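Local coordinates for FBP protein (Leishmania major, PDB 5OFU) that probably hydrolyses fructose 1,6-bisphosphate to fructose 6-phosphate and phosphate with the aid of divalent metal ions, and binds AMP, at residues A168-Y173 and S251-I256; K224-F229 and Y268-N273; G277-L282 and T318-G323. All blocks are in the same frame, centred on the assembly; numbering follows the deposited sequence.

Contact 1: residues A168-Y173 and S251-I256; sequences AGYAVY and SMVGDI. With F6P (6-O-phosphono-beta-D-fructofuranose), chain F.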
loop_
_atom_site.group_PDB
_atom_site.type_symbol
_atom_site.label_atom_id
_atom_site.label_comp_id
_atom_site.label_asym_id
_atom_site.label_seq_id
_atom_site.Cartn_x
_atom_site.Cartn_y
_atom_site.Cartn_z
ATOM N N ALA A 168 27.244 3.134 10.431
ATOM C CA ALA A 168 27.032 1.993 9.539
ATOM C C ALA A 168 25.601 1.524 9.662
ATOM O O ALA A 168 24.964 1.716 10.705
ATOM C CB ALA A 168 27.979 0.852 9.881
ATOM N N GLY A 169 25.092 0.917 8.595
ATOM C CA GLY A 169 23.777 0.304 8.645
ATOM C C GLY A 169 23.517 -0.639 7.495
ATOM O O GLY A 169 24.281 -0.689 6.520
ATOM N N TYR A 170 22.442 -1.408 7.618
ATOM C CA TYR A 170 21.923 -2.162 6.490
ATOM C C TYR A 170 20.411 -2.090 6.459
ATOM O O TYR A 170 19.775 -1.745 7.458
ATOM C CB TYR A 170 22.411 -3.628 6.509
ATOM C CG TYR A 170 21.961 -4.454 7.695
ATOM C CD1 TYR A 170 20.676 -4.989 7.749
ATOM C CD2 TYR A 170 22.827 -4.721 8.755
ATOM C CE1 TYR A 170 20.259 -5.748 8.833
ATOM C CE2 TYR A 170 22.414 -5.468 9.843
ATOM C CZ TYR A 170 21.136 -5.992 9.867
ATOM O OH TYR A 170 20.704 -6.741 10.929
ATOM N N ALA A 171 19.862 -2.419 5.296
ATOM C CA ALA A 171 18.438 -2.673 5.127
ATOM C C ALA A 171 18.291 -4.098 4.611
ATOM O O ALA A 171 18.953 -4.484 3.652
ATOM C CB ALA A 171 17.832 -1.686 4.143
ATOM N N VAL A 172 17.473 -4.897 5.286
ATOM C CA VAL A 172 17.136 -6.260 4.825
ATOM C C VAL A 172 15.750 -6.211 4.201
ATOM O O VAL A 172 14.771 -5.781 4.833
ATOM C CB VAL A 172 17.275 -7.316 5.949
ATOM C CG1 VAL A 172 16.508 -6.948 7.197
ATOM C CG2 VAL A 172 16.854 -8.707 5.503
ATOM N N TYR A 173 15.689 -6.560 2.918
ATOM C CA TYR A 173 14.426 -6.671 2.190
ATOM C C TYR A 173 14.042 -8.151 2.218
ATOM O O TYR A 173 14.410 -8.917 1.332
ATOM C CB TYR A 173 14.588 -6.158 0.758
ATOM C CG TYR A 173 15.247 -4.797 0.663
ATOM C CD1 TYR A 173 14.599 -3.646 1.103
ATOM C CD2 TYR A 173 16.521 -4.665 0.129
ATOM C CE1 TYR A 173 15.204 -2.395 1.006
ATOM C CE2 TYR A 173 17.144 -3.428 0.041
ATOM C CZ TYR A 173 16.480 -2.296 0.479
ATOM O OH TYR A 173 17.099 -1.069 0.377
ATOM N N SER A 251 22.670 -14.216 0.851
ATOM C CA SER A 251 22.776 -12.768 0.941
ATOM C C SER A 251 23.365 -12.462 2.299
ATOM O O SER A 251 22.789 -12.831 3.325
ATOM C CB SER A 251 21.410 -12.104 0.799
ATOM O OG SER A 251 20.756 -12.571 -0.374
ATOM N N MET A 252 24.515 -11.794 2.295
ATOM C CA MET A 252 25.213 -11.440 3.520
ATOM C C MET A 252 24.310 -10.673 4.504
ATOM O O MET A 252 24.340 -10.936 5.701
ATOM C CB MET A 252 26.451 -10.607 3.198
ATOM C CG MET A 252 27.328 -10.358 4.412
ATOM S SD MET A 252 28.421 -8.946 4.226
ATOM C CE MET A 252 29.454 -9.141 5.687
ATOM N N VAL A 253 23.490 -9.760 3.985
ATOM C CA VAL A 253 22.600 -8.959 4.821
ATOM C C VAL A 253 21.547 -9.837 5.476
ATOM O O VAL A 253 21.281 -9.684 6.661
ATOM C CB VAL A 253 21.950 -7.799 4.041
ATOM C CG1 VAL A 253 20.971 -7.033 4.917
ATOM C CG2 VAL A 253 23.023 -6.830 3.557
ATOM N N GLY A 254 20.978 -10.769 4.719
ATOM C CA GLY A 254 20.044 -11.744 5.284
ATOM C C GLY A 254 20.667 -12.625 6.360
ATOM O O GLY A 254 20.114 -12.763 7.442
ATOM N N ASP A 255 21.816 -13.213 6.061
ATOM C CA ASP A 255 22.487 -14.122 6.991
ATOM C C ASP A 255 22.953 -13.407 8.264
ATOM O O ASP A 255 22.765 -13.920 9.370
ATOM C CB ASP A 255 23.666 -14.833 6.303
ATOM C CG ASP A 255 23.214 -15.841 5.238
ATOM O OD1 ASP A 255 22.346 -16.692 5.549
ATOM O OD2 ASP A 255 23.740 -15.800 4.086
ATOM N N ILE A 256 23.549 -12.221 8.107
ATOM C CA ILE A 256 23.990 -11.398 9.256
ATOM C C ILE A 256 22.820 -10.962 10.131
ATOM O O ILE A 256 22.916 -10.992 11.358
ATOM C CB ILE A 256 24.826 -10.171 8.802
ATOM C CG1 ILE A 256 26.195 -10.634 8.252
ATOM C CG2 ILE A 256 25.043 -9.158 9.936
ATOM C CD1 ILE A 256 27.199 -11.046 9.306
HETATM O O1 F6P F . 28.966 -10.514 -3.351
HETATM C C1 F6P F . 28.500 -10.459 -1.996
HETATM C C2 F6P F . 27.481 -11.569 -1.771
HETATM O O2 F6P F . 26.358 -11.334 -2.631
HETATM C C3 F6P F . 27.032 -11.672 -0.315
HETATM O O3 F6P F . 25.738 -11.107 -0.098
HETATM C C4 F6P F . 27.015 -13.155 -0.001
HETATM O O4 F6P F . 27.439 -13.457 1.327
HETATM C C5 F6P F . 27.970 -13.748 -1.010
HETATM O O5 F6P F . 28.082 -12.826 -2.098
HETATM C C6 F6P F . 27.485 -15.083 -1.533
HETATM O O6 F6P F . 28.602 -15.680 -2.187
HETATM P P F6P F . 28.594 -17.219 -2.649
HETATM O O1P F6P F . 27.692 -17.240 -3.862
HETATM O O2P F6P F . 28.067 -17.969 -1.446
HETATM O O3P F6P F . 30.039 -17.432 -2.990
#
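Tyr170 and Val172 on strand 165-173 receive Val253 from helix 252-262, a helix-on-sheet packing within the class 1 fructose-1,6-bisphosphatase fold that joins its N-terminal and C-terminal regions. The axes of the short segments come within 8.2 Å and are nearly perpendicular, at 94°, so the helix runs across the strand, and Val253 in its first turn makes the close contacts. Tyr170 can be followed outward. Its CB lies 4.0 Å from Val253 CG1, and CG is about as near to that methyl. The closest approach comes at CD1, 3.5 Å from Val253 CG1, with the methyl set obliquely to the ring. Beyond it CE1 stands 4.2 Å from Val253 CG1, and the hydroxyl goes on to a hydrogen bond with His257 ND1. The two side chains run antiparallel. With CG1 anti to the backbone N (chi1 177°), Val253 also lays this methyl 3.8 Å from Val172 CB and 3.5 Å from Ala171 O, so one methyl serves three consecutive strand residues. Ala171 turns its own methyl from the helix to Val39 of helix 27-47, which places the strand between two helical layers. No hydrogen bond crosses the interface. One residue before Val253, at the start of the helix, Met252 N donates a nearly straight 2.8 Å hydrogen bond to O3 of the bound fructose 6-phosphate (N-H...O 176°).

Contact 2: residues K224-F229 and Y268-N273; sequences KWEPWF and YPKDAN. With F6P (6-O-phosphono-beta-D-fructofuranose), chain F.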
loop_
_atom_site.group_PDB
_atom_site.type_symbol
_atom_site.label_atom_id
_atom_site.label_comp_id
_atom_site.label_asym_id
_atom_site.label_seq_id
_atom_site.Cartn_x
_atom_site.Cartn_y
_atom_site.Cartn_z
ATOM N N LYS A 224 38.153 -26.409 -1.308
ATOM C CA LYS A 224 39.136 -25.344 -1.542
ATOM C C LYS A 224 39.547 -24.562 -0.286
ATOM O O LYS A 224 40.350 -23.632 -0.391
ATOM C CB LYS A 224 38.603 -24.385 -2.606
ATOM C CG LYS A 224 38.486 -25.015 -3.983
ATOM C CD LYS A 224 37.810 -24.071 -4.961
ATOM C CE LYS A 224 36.294 -24.054 -4.776
ATOM N NZ LYS A 224 35.607 -23.134 -5.732
ATOM N N TRP A 225 39.035 -24.940 0.888
ATOM C CA TRP A 225 39.368 -24.238 2.144
ATOM C C TRP A 225 40.701 -24.663 2.753
ATOM O O TRP A 225 41.232 -25.726 2.447
ATOM C CB TRP A 225 38.273 -24.447 3.198
ATOM C CG TRP A 225 36.979 -23.766 2.903
ATOM C CD1 TRP A 225 36.779 -22.686 2.092
ATOM C CD2 TRP A 225 35.696 -24.104 3.441
ATOM N NE1 TRP A 225 35.448 -22.346 2.075
ATOM C CE2 TRP A 225 34.762 -23.202 2.894
ATOM C CE3 TRP A 225 35.241 -25.093 4.323
ATOM C CZ2 TRP A 225 33.409 -23.252 3.202
ATOM C CZ3 TRP A 225 33.882 -25.138 4.631
ATOM C CH2 TRP A 225 32.989 -24.220 4.073
ATOM N N GLU A 226 41.213 -23.817 3.641
ATOM C CA GLU A 226 42.402 -24.110 4.423
ATOM C C GLU A 226 42.071 -25.219 5.426
ATOM O O GLU A 226 40.946 -25.271 5.930
ATOM C CB GLU A 226 42.881 -22.872 5.184
ATOM C CG GLU A 226 43.353 -21.724 4.310
ATOM C CD GLU A 226 43.878 -20.553 5.123
ATOM O OE1 GLU A 226 43.067 -19.771 5.671
ATOM O OE2 GLU A 226 45.115 -20.401 5.209
ATOM N N PRO A 227 43.049 -26.104 5.719
ATOM C CA PRO A 227 42.796 -27.252 6.614
ATOM C C PRO A 227 42.225 -26.905 7.994
ATOM O O PRO A 227 41.372 -27.637 8.499
ATOM C CB PRO A 227 44.175 -27.892 6.752
ATOM C CG PRO A 227 44.870 -27.545 5.481
ATOM C CD PRO A 227 44.414 -26.162 5.144
ATOM N N TRP A 228 42.689 -25.808 8.592
ATOM C CA TRP A 228 42.175 -25.372 9.899
ATOM C C TRP A 228 40.661 -25.099 9.865
ATOM O O TRP A 228 39.957 -25.446 10.819
ATOM C CB TRP A 228 42.956 -24.161 10.452
ATOM C CG TRP A 228 42.600 -22.814 9.858
ATOM C CD1 TRP A 228 43.276 -22.141 8.878
ATOM C CD2 TRP A 228 41.487 -21.980 10.221
ATOM N NE1 TRP A 228 42.651 -20.948 8.604
ATOM C CE2 TRP A 228 41.546 -20.829 9.409
ATOM C CE3 TRP A 228 40.437 -22.108 11.142
ATOM C CZ2 TRP A 228 40.597 -19.808 9.494
ATOM C CZ3 TRP A 228 39.498 -21.086 11.232
ATOM C CH2 TRP A 228 39.584 -19.953 10.408
ATOM N N PHE A 229 40.168 -24.506 8.770
ATOM C CA PHE A 229 38.737 -24.222 8.636
ATOM C C PHE A 229 37.920 -25.470 8.359
ATOM O O PHE A 229 36.824 -25.622 8.895
ATOM C CB PHE A 229 38.450 -23.162 7.560
ATOM C CG PHE A 229 37.068 -22.568 7.673
ATOM C CD1 PHE A 229 36.780 -21.618 8.644
ATOM C CD2 PHE A 229 36.040 -23.013 6.854
ATOM C CE1 PHE A 229 35.498 -21.107 8.770
ATOM C CE2 PHE A 229 34.755 -22.505 6.976
ATOM C CZ PHE A 229 34.484 -21.560 7.934
ATOM N N TYR A 268 32.819 -16.263 5.676
ATOM C CA TYR A 268 33.253 -16.386 4.303
ATOM C C TYR A 268 34.781 -16.388 4.326
ATOM O O TYR A 268 35.405 -15.329 4.275
ATOM C CB TYR A 268 32.674 -15.277 3.426
ATOM C CG TYR A 268 32.589 -15.736 1.991
ATOM C CD1 TYR A 268 33.739 -16.097 1.296
ATOM C CD2 TYR A 268 31.352 -15.842 1.329
ATOM C CE1 TYR A 268 33.680 -16.544 -0.005
ATOM C CE2 TYR A 268 31.293 -16.295 0.018
ATOM C CZ TYR A 268 32.470 -16.643 -0.635
ATOM O OH TYR A 268 32.472 -17.076 -1.928
ATOM N N PRO A 269 35.391 -17.589 4.412
ATOM C CA PRO A 269 36.829 -17.722 4.617
ATOM C C PRO A 269 37.625 -17.614 3.317
ATOM O O PRO A 269 37.058 -17.388 2.246
ATOM C CB PRO A 269 36.947 -19.131 5.200
ATOM C CG PRO A 269 35.900 -19.883 4.478
ATOM C CD PRO A 269 34.766 -18.916 4.243
ATOM N N LYS A 270 38.934 -17.790 3.424
ATOM C CA LYS A 270 39.796 -17.872 2.257
ATOM C C LYS A 270 39.548 -19.189 1.524
ATOM O O LYS A 270 39.114 -20.173 2.129
ATOM C CB LYS A 270 41.262 -17.840 2.669
ATOM C CG LYS A 270 41.691 -16.603 3.407
ATOM C CD LYS A 270 43.159 -16.692 3.770
ATOM C CE LYS A 270 43.583 -15.456 4.534
ATOM N NZ LYS A 270 45.061 -15.291 4.501
ATOM N N ASP A 271 39.823 -19.200 0.226
ATOM C CA ASP A 271 39.893 -20.446 -0.520
ATOM C C ASP A 271 40.923 -20.361 -1.649
ATOM O O ASP A 271 41.413 -19.283 -1.954
ATOM C CB ASP A 271 38.493 -20.910 -0.987
ATOM C CG ASP A 271 37.867 -20.009 -2.051
ATOM O OD1 ASP A 271 38.384 -19.969 -3.194
ATOM O OD2 ASP A 271 36.805 -19.396 -1.769
ATOM N N ALA A 272 41.265 -21.508 -2.229
ATOM C CA ALA A 272 42.245 -21.586 -3.318
ATOM C C ALA A 272 42.058 -20.518 -4.402
ATOM O O ALA A 272 43.033 -19.920 -4.837
ATOM C CB ALA A 272 42.230 -22.977 -3.939
ATOM N N ASN A 273 40.815 -20.271 -4.814
ATOM C CA ASN A 273 40.503 -19.266 -5.861
ATOM C C ASN A 273 40.373 -17.830 -5.324
ATOM O O ASN A 273 40.580 -16.874 -6.066
ATOM C CB ASN A 273 39.206 -19.622 -6.593
ATOM C CG ASN A 273 39.175 -21.057 -7.082
ATOM O OD1 ASN A 273 38.122 -21.685 -7.100
ATOM N ND2 ASN A 273 40.328 -21.589 -7.466
HETATM O O1 F6P F . 28.966 -10.514 -3.351
HETATM C C1 F6P F . 28.500 -10.459 -1.996
HETATM C C2 F6P F . 27.481 -11.569 -1.771
HETATM O O2 F6P F . 26.358 -11.334 -2.631
HETATM C C3 F6P F . 27.032 -11.672 -0.315
HETATM O O3 F6P F . 25.738 -11.107 -0.098
HETATM C C4 F6P F . 27.015 -13.155 -0.001
HETATM O O4 F6P F . 27.439 -13.457 1.327
HETATM C C5 F6P F . 27.970 -13.748 -1.010
HETATM O O5 F6P F . 28.082 -12.826 -2.098
HETATM C C6 F6P F . 27.485 -15.083 -1.533
HETATM O O6 F6P F . 28.602 -15.680 -2.187
HETATM P P F6P F . 28.594 -17.219 -2.649
HETATM O O1P F6P F . 27.692 -17.240 -3.862
HETATM O O2P F6P F . 28.067 -17.969 -1.446
HETATM O O3P F6P F . 30.039 -17.432 -2.990
HETATM O O HOH W 1 35.764 -19.253 0.809
HETATM O O HOH W 2 39.632 -21.727 4.398
#
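Chi1 of -69° in Trp225 sets CG anti to the carbonyl carbon, while chi1 of -163° in Phe229 sets CG anti to the backbone N; each ring thereby offers a face to Pro269 CG. Both meetings are CH-pi contacts: Pro269 CG lies 3.8 Å from the centroid of the Trp225 five-membered ring, and 4.0 Å from that of the Phe229 ring. Phe229 turns its edge to the Trp225 ring, so proline and phenylalanine share one indole face. The backbones are tied where Ala272 N donates to Lys224 O (3.0 Å). Lys224 bends at chi3 and brings NZ to Asn273 OD1 at 3.2 Å. Two waters add bridges: one donates to Pro269 O and Asp271 OD2, with a weak bond from Trp225 NE1, and the other links Glu226 N to Lys270 O. Asp271 OD1 accepts from Gln274 N, just beyond the segment, and weakly from Asn273 N. At the end of strand 265-268, Tyr268 OH donates to phosphate oxygen O3P of fructose 6-phosphate at 2.7 Å, the oxygen lying near the ring plane. The chemistry thus sets a proline methylene against two aromatic faces and flanks it with one backbone bond, one lysine-amide bond and two water bridges, which together hold the loop next to the sugar phosphate.

Contact 3: residues G277-L282 and T318-G323; sequences GKLRLL and TPVYFG. With F6P (6-O-phosphono-beta-D-fructofuranose), chain F.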
loop_
_atom_site.group_PDB
_atom_site.type_symbol
_atom_site.label_atom_id
_atom_site.label_comp_id
_atom_site.label_asym_id
_atom_site.label_seq_id
_atom_site.Cartn_x
_atom_site.Cartn_y
_atom_site.Cartn_z
ATOM N N GLY A 277 39.627 -13.997 0.516
ATOM C CA GLY A 277 38.167 -14.062 0.687
ATOM C C GLY A 277 37.399 -13.424 -0.462
ATOM O O GLY A 277 37.990 -13.045 -1.472
ATOM N N LYS A 278 36.083 -13.285 -0.301
ATOM C CA LYS A 278 35.231 -12.646 -1.312
ATOM C C LYS A 278 34.783 -11.211 -0.962
ATOM O O LYS A 278 34.730 -10.357 -1.840
ATOM C CB LYS A 278 33.990 -13.500 -1.593
ATOM C CG LYS A 278 33.200 -13.024 -2.794
ATOM C CD LYS A 278 31.866 -13.735 -2.920
ATOM C CE LYS A 278 31.085 -13.172 -4.100
ATOM N NZ LYS A 278 29.705 -13.712 -4.165
ATOM N N LEU A 279 34.423 -10.964 0.293
ATOM C CA LEU A 279 33.657 -9.764 0.640
ATOM C C LEU A 279 34.562 -8.543 0.679
ATOM O O LEU A 279 35.672 -8.616 1.194
ATOM C CB LEU A 279 32.940 -9.937 1.980
ATOM C CG LEU A 279 32.133 -11.233 2.150
ATOM C CD1 LEU A 279 31.394 -11.206 3.472
ATOM C CD2 LEU A 279 31.165 -11.469 1.002
ATOM N N ARG A 280 34.076 -7.427 0.130
ATOM C CA ARG A 280 34.837 -6.180 0.101
ATOM C C ARG A 280 34.917 -5.515 1.474
ATOM O O ARG A 280 33.960 -5.551 2.252
ATOM C CB ARG A 280 34.260 -5.196 -0.912
ATOM C CG ARG A 280 34.878 -5.290 -2.298
ATOM C CD ARG A 280 34.574 -6.610 -2.967
ATOM N NE ARG A 280 34.314 -6.453 -4.407
ATOM C CZ ARG A 280 35.219 -6.496 -5.384
ATOM N NH1 ARG A 280 36.513 -6.700 -5.136
ATOM N NH2 ARG A 280 34.801 -6.335 -6.635
ATOM N N LEU A 281 36.077 -4.914 1.760
ATOM C CA LEU A 281 36.354 -4.347 3.083
ATOM C C LEU A 281 35.536 -3.087 3.334
ATOM O O LEU A 281 34.819 -3.010 4.322
ATOM C CB LEU A 281 37.851 -4.058 3.253
ATOM C CG LEU A 281 38.332 -3.490 4.603
ATOM C CD1 LEU A 281 38.017 -4.398 5.777
ATOM C CD2 LEU A 281 39.826 -3.220 4.541
ATOM N N LEU A 282 35.656 -2.114 2.438
ATOM C CA LEU A 282 34.959 -0.824 2.581
ATOM C C LEU A 282 33.439 -0.907 2.451
ATOM O O LEU A 282 32.699 -0.237 3.192
ATOM C CB LEU A 282 35.421 0.160 1.514
ATOM C CG LEU A 282 36.689 0.943 1.765
ATOM C CD1 LEU A 282 36.979 1.747 0.507
ATOM C CD2 LEU A 282 36.542 1.853 2.977
ATOM N N THR A 318 38.493 -9.263 1.986
ATOM C CA THR A 318 38.899 -9.819 3.283
ATOM C C THR A 318 38.038 -11.015 3.645
ATOM O O THR A 318 36.851 -11.040 3.328
ATOM C CB THR A 318 38.793 -8.798 4.432
ATOM O OG1 THR A 318 38.998 -9.456 5.686
ATOM C CG2 THR A 318 37.425 -8.110 4.463
ATOM N N PRO A 319 38.641 -12.031 4.285
ATOM C CA PRO A 319 37.785 -13.073 4.845
ATOM C C PRO A 319 37.011 -12.514 6.026
ATOM O O PRO A 319 37.432 -11.496 6.594
ATOM C CB PRO A 319 38.782 -14.144 5.297
ATOM C CG PRO A 319 40.065 -13.432 5.484
ATOM C CD PRO A 319 40.075 -12.324 4.479
ATOM N N VAL A 320 35.891 -13.146 6.380
ATOM C CA VAL A 320 35.118 -12.717 7.542
ATOM C C VAL A 320 34.714 -13.877 8.417
ATOM O O VAL A 320 34.407 -14.947 7.915
ATOM C CB VAL A 320 33.864 -11.878 7.155
ATOM C CG1 VAL A 320 34.268 -10.655 6.350
ATOM C CG2 VAL A 320 32.844 -12.689 6.392
ATOM N N TYR A 321 34.754 -13.647 9.728
ATOM C CA TYR A 321 34.254 -14.576 10.740
ATOM C C TYR A 321 33.514 -13.727 11.765
ATOM O O TYR A 321 34.124 -13.166 12.682
ATOM C CB TYR A 321 35.419 -15.353 11.380
ATOM C CG TYR A 321 36.405 -15.888 10.355
ATOM C CD1 TYR A 321 36.169 -17.092 9.686
ATOM C CD2 TYR A 321 37.548 -15.177 10.027
ATOM C CE1 TYR A 321 37.053 -17.570 8.734
ATOM C CE2 TYR A 321 38.446 -15.653 9.076
ATOM C CZ TYR A 321 38.193 -16.852 8.435
ATOM O OH TYR A 321 39.092 -17.323 7.508
ATOM N N PHE A 322 32.211 -13.569 11.559
ATOM C CA PHE A 322 31.398 -12.566 12.268
ATOM C C PHE A 322 30.372 -13.292 13.110
ATOM O O PHE A 322 29.793 -14.268 12.645
ATOM C CB PHE A 322 30.638 -11.681 11.256
ATOM C CG PHE A 322 31.473 -10.629 10.560
ATOM C CD1 PHE A 322 32.867 -10.617 10.610
ATOM C CD2 PHE A 322 30.839 -9.648 9.799
ATOM C CE1 PHE A 322 33.600 -9.640 9.949
ATOM C CE2 PHE A 322 31.568 -8.657 9.145
ATOM C CZ PHE A 322 32.947 -8.654 9.213
ATOM N N GLY A 323 30.125 -12.833 14.333
ATOM C CA GLY A 323 28.973 -13.337 15.074
ATOM C C GLY A 323 29.087 -13.331 16.574
ATOM O O GLY A 323 29.708 -12.445 17.154
HETATM O O1 F6P F . 28.966 -10.514 -3.351
HETATM C C1 F6P F . 28.500 -10.459 -1.996
HETATM C C2 F6P F . 27.481 -11.569 -1.771
HETATM O O2 F6P F . 26.358 -11.334 -2.631
HETATM C C3 F6P F . 27.032 -11.672 -0.315
HETATM O O3 F6P F . 25.738 -11.107 -0.098
HETATM C C4 F6P F . 27.015 -13.155 -0.001
HETATM O O4 F6P F . 27.439 -13.457 1.327
HETATM C C5 F6P F . 27.970 -13.748 -1.010
HETATM O O5 F6P F . 28.082 -12.826 -2.098
HETATM C C6 F6P F . 27.485 -15.083 -1.533
HETATM O O6 F6P F . 28.602 -15.680 -2.187
HETATM P P F6P F . 28.594 -17.219 -2.649
HETATM O O1P F6P F . 27.692 -17.240 -3.862
HETATM O O2P F6P F . 28.067 -17.969 -1.446
HETATM O O3P F6P F . 30.039 -17.432 -2.990
HETATM O O HOH W 3 35.251 -13.064 2.277
#
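The fructose 6-phosphate site draws on residues 277-282, where a two-residue extended piece, 279-280, lies beside strand 317-323 and runs on into helix 281-294. Thr318 N donates to Leu279 O at 3.0 Å, nearly in line with the carbonyl (C=O...N 167°), and this is the sole direct hydrogen bond between the segments. In the opposite sense a water joins them, accepting from Leu279 N at 3.0 Å and donating to Thr318 O at 2.8 Å. Apolar tips fill in beside these links: Leu279 CD1 meets Val320 CG2 at 3.6 Å, the two side chains crossing at about a right angle, and Leu281 CD1 reaches Thr318 CG2. Lys278 points its CB away from the partner strand, and its fully extended chain carries NZ to fructose 6-phosphate, where it donates to ring oxygen O5 (2.8 Å) and to ester oxygen O6 (3.0 Å), with a weaker bond to O1. Just before the helix, Arg280 N hydrogen-bonds to Glu284 and Arg280 NE forms a salt bridge with Glu97, both manganese ligands. Strand 317-323 is also paired with strand 265-268 through Val320 and Tyr268, while Thr318 and Val320 lean on Ala285 of helix 281-294.

Contacts 1 and 3 are buried, whereas the centre of contact 2 lies about 23 Å from the centre of the chain and is partly open to solvent. Their chemistry follows: contact 1 has no hydrogen bond across its segments, contact 3 combines one backbone bond and a water bridge with aliphatic tips, and contact 2 adds CH-pi packing and a lysine-amide bond to its backbone bond and two waters. Contact 1 joins the N-terminal and C-terminal regions, while the others stay in the latter. Contacts 1 and 3 touch through Met252 CE and Leu279 CD1, 3.6 Å apart; contact 2 packs Pro269 and Trp228 on Tyr321 of strand 317-323, which contact 3 holds. All three reach one fructose 6-phosphate, which Arg247 of the second subunit also binds.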